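Local coordinates for protein beta-methylmalyl-CoA dehydratase (Chloroflexus aurantiacus, PDB 4E3E) that catalyses the reversible dehydration of beta-methylmalyl-CoA to mesaconyl-CoA, a step of the glyoxylate assimilation cycle that regenerates acetyl-CoA and produces pyruvate, at residues F11-R15 with V111-Q116; G102-S106 with V130-Q134; F243-V248 with P282-G286; R311-T317 with V338-Y344. One frame throughout, in Å; residues are numbered along the deposited sequence.

Contact 1: F11-R15 with V111-Q116; sequences FEDFR and VIGLRQ. With SO4 (sulfate ion), chain C.
F11 and F14, on and just after the short 3-10 turn 11-13, lean against the strand 111-116 without pairing with it, and CA of R15 stands 6.8 Å from CA of V111. At the other end CA of F11 is 8.0 Å from CA of Q116. The strand belongs to the large antiparallel sheet of this hot dog-clan protein and carries a classic beta bulge at I112 and G113, both facing Y126 of the neighbouring strand. F11 has CG anti to its N (chi1 178°), which sends the ring down to the strand, where CZ lies 3.5 Å from N of Q116 and CE1 touches CD2 of L114. The forked L114 suits its place because one methyl can touch both F11 and F14: the same CD2 is 3.8 Å from CB of F14, while CD1 rests near O of F14. The F14 ring heads away from the strand, only its CD1 brushing CG2 of V111 at 3.9 Å, and V125 backs this layer. Polar ends look elsewhere: R15 curls back on its own turn, NH1 bonding to O of E12 and O of F14, and Q116 gives OE1 to K150. On the far side of the strand R115 reaches a sulfate ion also bound by K118, and NH1 of R115 donates to O3 of the sulfate at 2.8 Å.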
loop_
_atom_site.group_PDB
_atom_site.type_symbol
_atom_site.label_atom_id
_atom_site.label_comp_id
_atom_site.label_asym_id
_atom_site.label_seq_id
_atom_site.Cartn_x
_atom_site.Cartn_y
_atom_site.Cartn_z
ATOM N N PHE A 11 -34.696 -3.623 1.972
ATOM C CA PHE A 11 -35.364 -4.603 1.105
ATOM C C PHE A 11 -36.604 -4.059 0.393
ATOM O O PHE A 11 -36.744 -4.236 -0.824
ATOM C CB PHE A 11 -35.694 -5.914 1.838
ATOM C CG PHE A 11 -36.420 -6.920 0.975
ATOM C CD1 PHE A 11 -35.757 -7.574 -0.069
ATOM C CD2 PHE A 11 -37.769 -7.196 1.186
ATOM C CE1 PHE A 11 -36.419 -8.492 -0.872
ATOM C CE2 PHE A 11 -38.436 -8.113 0.387
ATOM C CZ PHE A 11 -37.760 -8.762 -0.643
ATOM N N GLU A 12 -37.479 -3.386 1.146
ATOM C CA GLU A 12 -38.744 -2.868 0.607
ATOM C C GLU A 12 -38.543 -1.740 -0.413
ATOM O O GLU A 12 -39.470 -1.372 -1.141
ATOM C CB GLU A 12 -39.699 -2.435 1.737
ATOM C CG GLU A 12 -39.223 -1.265 2.596
ATOM C CD GLU A 12 -38.483 -1.697 3.857
ATOM O OE1 GLU A 12 -37.488 -2.453 3.754
ATOM O OE2 GLU A 12 -38.893 -1.262 4.956
ATOM N N ASP A 13 -37.325 -1.209 -0.463
ATOM C CA ASP A 13 -36.990 -0.122 -1.375
ATOM C C ASP A 13 -36.755 -0.590 -2.806
ATOM O O ASP A 13 -36.822 0.215 -3.735
ATOM C CB ASP A 13 -35.773 0.655 -0.868
ATOM C CG ASP A 13 -36.013 1.293 0.488
ATOM O OD1 ASP A 13 -37.165 1.694 0.778
ATOM O OD2 ASP A 13 -35.049 1.394 1.269
ATOM N N PHE A 14 -36.481 -1.881 -2.980
ATOM C CA PHE A 14 -36.167 -2.427 -4.295
ATOM C C PHE A 14 -37.407 -2.674 -5.146
ATOM O O PHE A 14 -38.453 -3.070 -4.636
ATOM C CB PHE A 14 -35.347 -3.714 -4.167
ATOM C CG PHE A 14 -33.947 -3.496 -3.656
ATOM C CD1 PHE A 14 -32.977 -2.882 -4.463
ATOM C CD2 PHE A 14 -33.587 -3.913 -2.373
ATOM C CE1 PHE A 14 -31.681 -2.681 -3.989
ATOM C CE2 PHE A 14 -32.297 -3.718 -1.898
ATOM C CZ PHE A 14 -31.341 -3.105 -2.705
ATOM N N ARG A 15 -37.278 -2.421 -6.444
ATOM C CA ARG A 15 -38.348 -2.700 -7.392
ATOM C C ARG A 15 -37.855 -3.630 -8.489
ATOM O O ARG A 15 -36.808 -3.380 -9.097
ATOM C CB ARG A 15 -38.890 -1.408 -8.006
ATOM C CG ARG A 15 -39.655 -0.520 -7.037
ATOM C CD ARG A 15 -40.890 -1.217 -6.485
ATOM N NE ARG A 15 -41.603 -0.386 -5.518
ATOM C CZ ARG A 15 -41.290 -0.282 -4.226
ATOM N NH1 ARG A 15 -40.267 -0.959 -3.720
ATOM N NH2 ARG A 15 -42.011 0.506 -3.438
ATOM N N VAL A 111 -32.309 -5.076 -10.813
ATOM C CA VAL A 111 -33.003 -6.015 -9.940
ATOM C C VAL A 111 -33.771 -7.019 -10.803
ATOM O O VAL A 111 -34.644 -6.636 -11.600
ATOM C CB VAL A 111 -33.950 -5.301 -8.958
ATOM C CG1 VAL A 111 -34.659 -6.311 -8.065
ATOM C CG2 VAL A 111 -33.180 -4.293 -8.121
ATOM N N ILE A 112 -33.425 -8.296 -10.653
ATOM C CA ILE A 112 -34.022 -9.368 -11.449
ATOM C C ILE A 112 -34.756 -10.376 -10.575
ATOM O O ILE A 112 -35.291 -11.361 -11.073
ATOM C CB ILE A 112 -32.971 -10.109 -12.314
ATOM C CG1 ILE A 112 -31.907 -10.799 -11.432
ATOM C CG2 ILE A 112 -32.363 -9.161 -13.345
ATOM C CD1 ILE A 112 -31.048 -11.817 -12.167
ATOM N N GLY A 113 -34.772 -10.131 -9.268
ATOM C CA GLY A 113 -35.459 -11.024 -8.349
ATOM C C GLY A 113 -35.648 -10.437 -6.969
ATOM O O GLY A 113 -34.797 -9.687 -6.488
ATOM N N LEU A 114 -36.778 -10.779 -6.350
ATOM C CA LEU A 114 -37.089 -10.406 -4.975
ATOM C C LEU A 114 -37.842 -11.534 -4.282
ATOM O O LEU A 114 -38.734 -12.147 -4.877
ATOM C CB LEU A 114 -37.959 -9.139 -4.933
ATOM C CG LEU A 114 -37.401 -7.783 -5.375
ATOM C CD1 LEU A 114 -38.503 -6.724 -5.412
ATOM C CD2 LEU A 114 -36.257 -7.359 -4.463
ATOM N N ARG A 115 -37.482 -11.807 -3.031
ATOM C CA ARG A 115 -38.247 -12.727 -2.191
ATOM C C ARG A 115 -38.102 -12.373 -0.714
ATOM O O ARG A 115 -37.034 -12.564 -0.120
ATOM C CB ARG A 115 -37.863 -14.204 -2.417
ATOM C CG ARG A 115 -38.732 -15.168 -1.599
ATOM C CD ARG A 115 -38.274 -16.621 -1.668
ATOM N NE ARG A 115 -37.004 -16.860 -0.976
ATOM C CZ ARG A 115 -36.884 -17.277 0.286
ATOM N NH1 ARG A 115 -37.961 -17.504 1.034
ATOM N NH2 ARG A 115 -35.675 -17.468 0.807
ATOM N N GLN A 116 -39.186 -11.868 -0.128
ATOM C CA GLN A 116 -39.208 -11.579 1.297
ATOM C C GLN A 116 -39.030 -12.883 2.055
ATOM O O GLN A 116 -39.624 -13.888 1.691
ATOM C CB GLN A 116 -40.518 -10.900 1.706
ATOM C CG GLN A 116 -40.616 -10.666 3.205
ATOM C CD GLN A 116 -41.715 -9.699 3.577
ATOM O OE1 GLN A 116 -41.645 -8.509 3.258
ATOM N NE2 GLN A 116 -42.735 -10.201 4.259
HETATM S S SO4 C . -36.494 -18.969 4.239
HETATM O O1 SO4 C . -36.540 -18.905 5.718
HETATM O O2 SO4 C . -37.139 -20.207 3.757
HETATM O O3 SO4 C . -37.226 -17.797 3.701
HETATM O O4 SO4 C . -35.079 -18.965 3.788
#

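Contact 2: G102-S106 with V130-Q134; sequences GDTLS and VGVNQ
Q134 and D103 cross at about a right angle, amide and carboxylate planes 58° apart, at the open end of the hairpin of strands 104-116 and 122-132. The turned amide offers both its ends to one short piece of chain. Its NE2 donates to OD1 of D103 at 3.0 Å, the acceptor lying in the amide plane although the N-H comes to the carboxylate from above its plane. Its OE1 accepts N of T104 at 2.9 Å, again from above the plane of the amide carbonyl. A bend at chi2 (-88°) folds the chain of Q134 back towards D103. With an alanine here, N of T104 and OD1 of D103 are likely to lose these partners. OD2 of D103 takes N of Y100 and a water that also meets ND2 of N133, whose main partner is E137. The N133 side chain lies about 4 Å from that of A97, assigned by similarity to the substrate site. Further in, S106 and V132 form an antiparallel hydrogen-bonded pair, N of S106 donating to O of V132 at 3.1 Å. CD2 of L105, an apolar branch suited to the ground between the sheet and helix 65-80, is 4.0 Å from CA of N133. Glutamine suits its place because one neutral group both donates and accepts, continuing the ladder with a side chain where backbone pairing stops.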
loop_
_atom_site.group_PDB
_atom_site.type_symbol
_atom_site.label_atom_id
_atom_site.label_comp_id
_atom_site.label_asym_id
_atom_site.label_seq_id
_atom_site.Cartn_x
_atom_site.Cartn_y
_atom_site.Cartn_z
ATOM N N GLY A 102 -5.043 2.166 -16.864
ATOM C CA GLY A 102 -5.517 3.322 -17.621
ATOM C C GLY A 102 -6.980 3.230 -18.014
ATOM O O GLY A 102 -7.589 4.237 -18.366
ATOM N N ASP A 103 -7.547 2.023 -17.971
ATOM C CA ASP A 103 -8.971 1.826 -18.275
ATOM C C ASP A 103 -9.831 2.300 -17.122
ATOM O O ASP A 103 -9.395 2.261 -15.968
ATOM C CB ASP A 103 -9.286 0.351 -18.576
ATOM C CG ASP A 103 -8.740 -0.108 -19.928
ATOM O OD1 ASP A 103 -8.313 0.755 -20.731
ATOM O OD2 ASP A 103 -8.742 -1.337 -20.184
ATOM N N THR A 104 -11.053 2.722 -17.441
ATOM C CA THR A 104 -11.998 3.190 -16.438
ATOM C C THR A 104 -13.285 2.367 -16.432
ATOM O O THR A 104 -13.951 2.220 -17.460
ATOM C CB THR A 104 -12.315 4.677 -16.656
ATOM O OG1 THR A 104 -11.079 5.405 -16.659
ATOM C CG2 THR A 104 -13.249 5.227 -15.552
ATOM N N LEU A 105 -13.643 1.864 -15.252
ATOM C CA LEU A 105 -14.814 1.007 -15.101
ATOM C C LEU A 105 -15.969 1.743 -14.430
ATOM O O LEU A 105 -15.780 2.486 -13.457
ATOM C CB LEU A 105 -14.465 -0.265 -14.308
ATOM C CG LEU A 105 -13.277 -1.128 -14.784
ATOM C CD1 LEU A 105 -13.236 -2.445 -14.028
ATOM C CD2 LEU A 105 -13.281 -1.383 -16.296
ATOM N N SER A 106 -17.161 1.548 -14.978
ATOM C CA SER A 106 -18.395 1.954 -14.306
ATOM C C SER A 106 -19.355 0.771 -14.250
ATOM O O SER A 106 -19.295 -0.140 -15.086
ATOM C CB SER A 106 -19.032 3.167 -14.978
ATOM O OG SER A 106 -18.859 3.114 -16.371
ATOM N N VAL A 130 -23.273 -5.202 -14.094
ATOM C CA VAL A 130 -22.525 -5.140 -15.348
ATOM C C VAL A 130 -21.477 -4.027 -15.249
ATOM O O VAL A 130 -21.812 -2.868 -14.948
ATOM C CB VAL A 130 -23.484 -4.884 -16.524
ATOM C CG1 VAL A 130 -22.725 -4.727 -17.852
ATOM C CG2 VAL A 130 -24.525 -6.007 -16.618
ATOM N N GLY A 131 -20.210 -4.383 -15.469
ATOM C CA GLY A 131 -19.121 -3.405 -15.464
ATOM C C GLY A 131 -18.683 -3.201 -16.891
ATOM O O GLY A 131 -18.484 -4.180 -17.595
ATOM N N VAL A 132 -18.557 -1.943 -17.321
ATOM C CA VAL A 132 -18.109 -1.617 -18.670
ATOM C C VAL A 132 -16.855 -0.755 -18.596
ATOM O O VAL A 132 -16.610 -0.092 -17.588
ATOM C CB VAL A 132 -19.198 -0.895 -19.536
ATOM C CG1 VAL A 132 -20.407 -1.802 -19.760
ATOM C CG2 VAL A 132 -19.643 0.431 -18.926
ATOM N N ASN A 133 -16.061 -0.741 -19.658
ATOM C CA ASN A 133 -14.913 0.150 -19.658
ATOM C C ASN A 133 -15.305 1.481 -20.318
ATOM O O ASN A 133 -16.487 1.708 -20.621
ATOM C CB ASN A 133 -13.704 -0.513 -20.334
ATOM C CG ASN A 133 -13.971 -0.847 -21.784
ATOM O OD1 ASN A 133 -14.919 -0.333 -22.383
ATOM N ND2 ASN A 133 -13.153 -1.723 -22.356
ATOM N N GLN A 134 -14.318 2.340 -20.547
ATOM C CA GLN A 134 -14.534 3.679 -21.108
ATOM C C GLN A 134 -15.030 3.638 -22.558
ATOM O O GLN A 134 -15.447 4.661 -23.094
ATOM C CB GLN A 134 -13.254 4.544 -20.984
ATOM C CG GLN A 134 -12.083 4.143 -21.897
ATOM C CD GLN A 134 -11.152 3.087 -21.287
ATOM O OE1 GLN A 134 -11.499 2.387 -20.321
ATOM N NE2 GLN A 134 -9.953 2.977 -21.852
HETATM O O HOH W 1 -11.085 -2.774 -20.569
#

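Contact 3: F243-V248 with P282-G286; sequences FGRRIV and PSFAG
R245 lays its guanidinium flat over F284, a cation-pi stack joining the loop before helix 250-265 to the loop that leads into strand 288-300 of the hot dog sheet. The cluster round F284 is closely packed, yet its partners F243, R245 and P282 lie on the more open side of the contact. CZ of R245 sits 3.6 Å from the centroid of the F284 ring with the planes only 17° apart, and the chain gets there by bending at chi2 (-134°). F243 meets the same ring in an offset edge-to-face pair, CZ of F284 3.6 Å from CG of F243, over the face of that ring, planes at 60°. At the F284 edge O of R246 lies in the ring plane, 3.4 Å from CD1 of F284, where the ring hydrogens are slightly positive. An aromatic suits this place because face and edge take different partners. A serine in its place would probably leave the guanidinium without its stacking surface and F243 without its edge partner, opening a gap between the loops. On the inner side V248 and S283 are buried against I253, with N of V248 bonded to O of S283 at 3.0 Å. R246 turns its charged end away, to a salt bridge with E214 of the second subunit. Two waters add indirect links: one joins O of R246 to N of A285, and the other accepts N of S283 and donates to O of V248 at 2.7 Å.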
loop_
_atom_site.group_PDB
_atom_site.type_symbol
_atom_site.label_atom_id
_atom_site.label_comp_id
_atom_site.label_asym_id
_atom_site.label_seq_id
_atom_site.Cartn_x
_atom_site.Cartn_y
_atom_site.Cartn_z
ATOM N N PHE A 243 -20.002 -11.491 16.898
ATOM C CA PHE A 243 -18.631 -11.909 16.638
ATOM C C PHE A 243 -17.660 -11.044 17.422
ATOM O O PHE A 243 -16.552 -11.480 17.758
ATOM C CB PHE A 243 -18.295 -11.811 15.144
ATOM C CG PHE A 243 -19.221 -12.588 14.240
ATOM C CD1 PHE A 243 -19.514 -13.925 14.487
ATOM C CD2 PHE A 243 -19.768 -11.983 13.109
ATOM C CE1 PHE A 243 -20.357 -14.637 13.643
ATOM C CE2 PHE A 243 -20.607 -12.686 12.254
ATOM C CZ PHE A 243 -20.904 -14.016 12.523
ATOM N N GLY A 244 -18.074 -9.808 17.688
ATOM C CA GLY A 244 -17.292 -8.883 18.494
ATOM C C GLY A 244 -16.041 -8.387 17.804
ATOM O O GLY A 244 -15.091 -7.974 18.486
ATOM N N ARG A 245 -16.033 -8.428 16.461
ATOM C CA ARG A 245 -14.881 -8.007 15.701
ATOM C C ARG A 245 -15.319 -7.748 14.273
ATOM O O ARG A 245 -16.357 -8.244 13.833
ATOM C CB ARG A 245 -13.753 -9.052 15.765
ATOM C CG ARG A 245 -14.175 -10.464 15.421
ATOM C CD ARG A 245 -13.639 -11.487 16.414
ATOM N NE ARG A 245 -14.230 -12.796 16.138
ATOM C CZ ARG A 245 -13.546 -13.889 15.810
ATOM N NH1 ARG A 245 -12.217 -13.867 15.756
ATOM N NH2 ARG A 245 -14.197 -15.021 15.556
ATOM N N ARG A 246 -14.539 -6.948 13.564
ATOM C CA ARG A 246 -14.811 -6.650 12.154
ATOM C C ARG A 246 -14.754 -7.922 11.321
ATOM O O ARG A 246 -14.012 -8.850 11.653
ATOM C CB ARG A 246 -13.803 -5.626 11.638
ATOM C CG ARG A 246 -13.975 -4.237 12.246
ATOM C CD ARG A 246 -12.708 -3.399 12.097
ATOM N NE ARG A 246 -11.722 -3.739 13.129
ATOM C CZ ARG A 246 -10.520 -3.173 13.269
ATOM N NH1 ARG A 246 -9.731 -3.576 14.262
ATOM N NH2 ARG A 246 -10.098 -2.215 12.432
ATOM N N ILE A 247 -15.543 -7.958 10.249
ATOM C CA ILE A 247 -15.653 -9.117 9.379
ATOM C C ILE A 247 -14.893 -8.824 8.104
ATOM O O ILE A 247 -15.015 -7.730 7.526
ATOM C CB ILE A 247 -17.128 -9.461 9.053
ATOM C CG1 ILE A 247 -17.883 -9.749 10.363
ATOM C CG2 ILE A 247 -17.201 -10.689 8.157
ATOM C CD1 ILE A 247 -19.393 -9.771 10.219
ATOM N N VAL A 248 -14.078 -9.791 7.688
ATOM C CA VAL A 248 -13.286 -9.649 6.471
ATOM C C VAL A 248 -14.185 -9.779 5.252
ATOM O O VAL A 248 -14.989 -10.713 5.154
ATOM C CB VAL A 248 -12.132 -10.688 6.405
ATOM C CG1 VAL A 248 -11.399 -10.617 5.053
ATOM C CG2 VAL A 248 -11.165 -10.474 7.556
ATOM N N PRO A 282 -17.833 -16.756 8.415
ATOM C CA PRO A 282 -17.129 -15.475 8.419
ATOM C C PRO A 282 -15.633 -15.672 8.713
ATOM O O PRO A 282 -15.240 -16.643 9.352
ATOM C CB PRO A 282 -17.823 -14.703 9.557
ATOM C CG PRO A 282 -18.256 -15.774 10.502
ATOM C CD PRO A 282 -18.655 -16.938 9.634
ATOM N N SER A 283 -14.820 -14.751 8.227
ATOM C CA SER A 283 -13.377 -14.760 8.414
ATOM C C SER A 283 -13.015 -13.481 9.148
ATOM O O SER A 283 -13.685 -12.453 8.973
ATOM C CB SER A 283 -12.689 -14.726 7.042
ATOM O OG SER A 283 -12.804 -15.972 6.383
ATOM N N PHE A 284 -11.947 -13.532 9.945
ATOM C CA PHE A 284 -11.581 -12.437 10.837
ATOM C C PHE A 284 -10.078 -12.250 10.819
ATOM O O PHE A 284 -9.354 -13.195 10.503
ATOM C CB PHE A 284 -12.017 -12.784 12.256
ATOM C CG PHE A 284 -13.479 -13.110 12.372
ATOM C CD1 PHE A 284 -14.430 -12.098 12.390
ATOM C CD2 PHE A 284 -13.906 -14.438 12.452
ATOM C CE1 PHE A 284 -15.784 -12.395 12.494
ATOM C CE2 PHE A 284 -15.257 -14.745 12.549
ATOM C CZ PHE A 284 -16.199 -13.714 12.577
ATOM N N ALA A 285 -9.607 -11.035 11.140
ATOM C CA ALA A 285 -8.169 -10.789 11.331
ATOM C C ALA A 285 -7.681 -11.757 12.378
ATOM O O ALA A 285 -8.410 -12.022 13.341
ATOM C CB ALA A 285 -7.916 -9.361 11.777
ATOM N N GLY A 286 -6.490 -12.326 12.175
ATOM C CA GLY A 286 -5.995 -13.366 13.083
ATOM C C GLY A 286 -6.260 -14.795 12.619
ATOM O O GLY A 286 -5.663 -15.753 13.133
HETATM O O HOH W 2 -11.292 -8.973 12.205
HETATM O O HOH W 3 -15.774 -13.150 6.070
#

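Contact 4: R311-T317 with V338-Y344; sequences RVRTVAT and VVLDFDY
R311 and Y344 sit at one end of an antiparallel strand pair, 311-317 against 338-344, inside the large sheet of the hot dog fold; a classic beta bulge at V339 and L340, both facing A316, shifts the register at the other end. Y344 can be followed outward. From CB, CG takes the crowded position between N and the carbonyl carbon (chi1 58°), which lays the ring alongside V312. CG of Y344, 4.1 Å from O of V312, begins the run along that carbonyl, and CD1 of Y344 passes 3.4 Å from O of V312. The ring then lies between F342, with CE2 over one face, and CB of V312, a CH-pi partner over the other. CE1 of Y344 is 3.3 Å from OG1 of T314. At the tip OH of Y344 shares a 2.6 Å hydrogen bond with OG1 of T314, itself also bonded to S293; tyrosine suits the place because its ring packs between V312 and F342 while its hydroxyl has a polar partner. The sheet face of R313, D341 and D343 carries charged pairs. The extended R311 grips D343 side-on, NE to OD1 and NH2 to OD2, its NH1 going to D167. D341 gives OD2 to Y334 and Y327, and OD1 of D341 receives NH1 of R313 at 2.8 Å through the syn lone pair.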
loop_
_atom_site.group_PDB
_atom_site.type_symbol
_atom_site.label_atom_id
_atom_site.label_comp_id
_atom_site.label_asym_id
_atom_site.label_seq_id
_atom_site.Cartn_x
_atom_site.Cartn_y
_atom_site.Cartn_z
ATOM N N ARG A 311 -12.715 -26.350 -14.982
ATOM C CA ARG A 311 -13.650 -25.895 -13.976
ATOM C C ARG A 311 -13.066 -26.337 -12.648
ATOM O O ARG A 311 -12.799 -27.525 -12.449
ATOM C CB ARG A 311 -15.053 -26.470 -14.186
ATOM C CG ARG A 311 -16.079 -25.910 -13.193
ATOM C CD ARG A 311 -17.481 -26.464 -13.422
ATOM N NE ARG A 311 -18.462 -25.815 -12.543
ATOM C CZ ARG A 311 -19.784 -25.923 -12.671
ATOM N NH1 ARG A 311 -20.315 -26.658 -13.644
ATOM N NH2 ARG A 311 -20.586 -25.292 -11.824
ATOM N N VAL A 312 -12.842 -25.371 -11.760
ATOM C CA VAL A 312 -12.128 -25.608 -10.514
ATOM C C VAL A 312 -13.010 -25.217 -9.342
ATOM O O VAL A 312 -13.690 -24.188 -9.392
ATOM C CB VAL A 312 -10.812 -24.790 -10.468
ATOM C CG1 VAL A 312 -10.036 -25.015 -9.156
ATOM C CG2 VAL A 312 -9.932 -25.096 -11.683
ATOM N N ARG A 313 -13.010 -26.052 -8.303
ATOM C CA ARG A 313 -13.503 -25.640 -6.999
ATOM C C ARG A 313 -12.302 -25.390 -6.098
ATOM O O ARG A 313 -11.496 -26.299 -5.869
ATOM C CB ARG A 313 -14.388 -26.711 -6.354
ATOM C CG ARG A 313 -14.967 -26.273 -5.007
ATOM C CD ARG A 313 -15.709 -27.391 -4.236
ATOM N NE ARG A 313 -16.673 -28.112 -5.074
ATOM C CZ ARG A 313 -17.821 -27.614 -5.537
ATOM N NH1 ARG A 313 -18.202 -26.369 -5.248
ATOM N NH2 ARG A 313 -18.594 -28.370 -6.308
ATOM N N THR A 314 -12.174 -24.166 -5.588
ATOM C CA THR A 314 -11.199 -23.915 -4.530
ATOM C C THR A 314 -11.938 -23.682 -3.228
ATOM O O THR A 314 -12.856 -22.860 -3.152
ATOM C CB THR A 314 -10.265 -22.755 -4.865
ATOM O OG1 THR A 314 -9.601 -23.031 -6.123
ATOM C CG2 THR A 314 -9.225 -22.566 -3.770
ATOM N N VAL A 315 -11.536 -24.416 -2.206
ATOM C CA VAL A 315 -12.143 -24.313 -0.888
ATOM C C VAL A 315 -11.116 -23.686 0.049
ATOM O O VAL A 315 -9.989 -24.180 0.143
ATOM C CB VAL A 315 -12.517 -25.719 -0.365
ATOM C CG1 VAL A 315 -13.082 -25.640 1.043
ATOM C CG2 VAL A 315 -13.520 -26.377 -1.306
ATOM N N ALA A 316 -11.486 -22.592 0.720
ATOM C CA ALA A 316 -10.597 -21.980 1.713
ATOM C C ALA A 316 -11.039 -22.378 3.115
ATOM O O ALA A 316 -12.242 -22.441 3.416
ATOM C CB ALA A 316 -10.542 -20.458 1.573
ATOM N N THR A 317 -10.075 -22.623 3.964
ATOM C CA THR A 317 -10.341 -22.984 5.335
ATOM C C THR A 317 -9.539 -22.106 6.250
ATOM O O THR A 317 -8.579 -21.525 5.851
ATOM C CB THR A 317 -9.984 -24.441 5.623
ATOM O OG1 THR A 317 -8.625 -24.675 5.321
ATOM C CG2 THR A 317 -10.783 -25.339 4.795
ATOM N N VAL A 338 -14.481 -24.372 7.098
ATOM C CA VAL A 338 -14.565 -23.900 5.709
ATOM C C VAL A 338 -15.194 -22.498 5.626
ATOM O O VAL A 338 -16.307 -22.274 6.140
ATOM C CB VAL A 338 -15.348 -24.890 4.812
ATOM C CG1 VAL A 338 -15.529 -24.317 3.408
ATOM C CG2 VAL A 338 -14.639 -26.236 4.743
ATOM N N VAL A 339 -14.501 -21.573 4.954
ATOM C CA VAL A 339 -14.948 -20.174 4.869
ATOM C C VAL A 339 -15.343 -19.771 3.455
ATOM O O VAL A 339 -16.062 -18.780 3.264
ATOM C CB VAL A 339 -13.908 -19.168 5.446
ATOM C CG1 VAL A 339 -13.728 -19.377 6.962
ATOM C CG2 VAL A 339 -12.580 -19.228 4.679
ATOM N N LEU A 340 -14.889 -20.550 2.477
ATOM C CA LEU A 340 -15.135 -20.229 1.070
ATOM C C LEU A 340 -15.301 -21.503 0.270
ATOM O O LEU A 340 -14.489 -22.418 0.397
ATOM C CB LEU A 340 -13.965 -19.450 0.491
ATOM C CG LEU A 340 -14.152 -19.057 -0.983
ATOM C CD1 LEU A 340 -15.268 -18.017 -1.094
ATOM C CD2 LEU A 340 -12.841 -18.564 -1.606
ATOM N N ASP A 341 -16.352 -21.560 -0.542
ATOM C CA ASP A 341 -16.515 -22.603 -1.547
ATOM C C ASP A 341 -16.677 -21.880 -2.879
ATOM O O ASP A 341 -17.739 -21.332 -3.158
ATOM C CB ASP A 341 -17.745 -23.465 -1.223
ATOM C CG ASP A 341 -17.970 -24.585 -2.231
ATOM O OD1 ASP A 341 -17.206 -24.682 -3.228
ATOM O OD2 ASP A 341 -18.927 -25.364 -2.033
ATOM N N PHE A 342 -15.624 -21.878 -3.691
ATOM C CA PHE A 342 -15.535 -21.007 -4.871
ATOM C C PHE A 342 -15.388 -21.874 -6.116
ATOM O O PHE A 342 -14.459 -22.669 -6.206
ATOM C CB PHE A 342 -14.326 -20.057 -4.707
ATOM C CG PHE A 342 -14.183 -19.014 -5.798
ATOM C CD1 PHE A 342 -15.209 -18.112 -6.078
ATOM C CD2 PHE A 342 -12.981 -18.899 -6.517
ATOM C CE1 PHE A 342 -15.056 -17.146 -7.082
ATOM C CE2 PHE A 342 -12.823 -17.931 -7.520
ATOM C CZ PHE A 342 -13.867 -17.061 -7.798
ATOM N N ASP A 343 -16.303 -21.719 -7.071
ATOM C CA ASP A 343 -16.388 -22.590 -8.237
ATOM C C ASP A 343 -16.244 -21.672 -9.443
ATOM O O ASP A 343 -17.064 -20.782 -9.658
ATOM C CB ASP A 343 -17.764 -23.315 -8.196
ATOM C CG ASP A 343 -18.154 -24.027 -9.510
ATOM O OD1 ASP A 343 -17.455 -23.993 -10.562
ATOM O OD2 ASP A 343 -19.230 -24.649 -9.482
ATOM N N TYR A 344 -15.191 -21.878 -10.226
ATOM C CA TYR A 344 -14.843 -20.946 -11.275
ATOM C C TYR A 344 -14.149 -21.690 -12.392
ATOM O O TYR A 344 -13.868 -22.891 -12.282
ATOM C CB TYR A 344 -13.950 -19.807 -10.725
ATOM C CG TYR A 344 -12.654 -20.280 -10.086
ATOM C CD1 TYR A 344 -12.670 -21.021 -8.896
ATOM C CD2 TYR A 344 -11.408 -20.010 -10.682
ATOM C CE1 TYR A 344 -11.495 -21.466 -8.305
ATOM C CE2 TYR A 344 -10.222 -20.457 -10.094
ATOM C CZ TYR A 344 -10.276 -21.185 -8.895
ATOM O OH TYR A 344 -9.111 -21.637 -8.293
HETATM O O HOH W 4 -20.284 -26.914 -8.537
#

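How the contacts relate
From the N terminus, the loop 11-15 packs on strand 104-116, so that contact 1 closes a loop of 95 residues. Contact 2 starts on the same strand, at 102-106, before contact 1 is complete, and ends at 130-134, so the two cross along the chain; both use strand 104-116, and contact 2 pairs it with strand 122-132, their nearest atoms about 9 Å apart. Contacts 3 and 4 follow in series. Contact 3 ties the loop before helix 250-265 to the one entering strand 288-300, and contact 4 closes the long loop between strands 307-318 and 338-349, in the other half of the same sheet. These last two touch, S283 OG lying 3.5 Å from V339 CB.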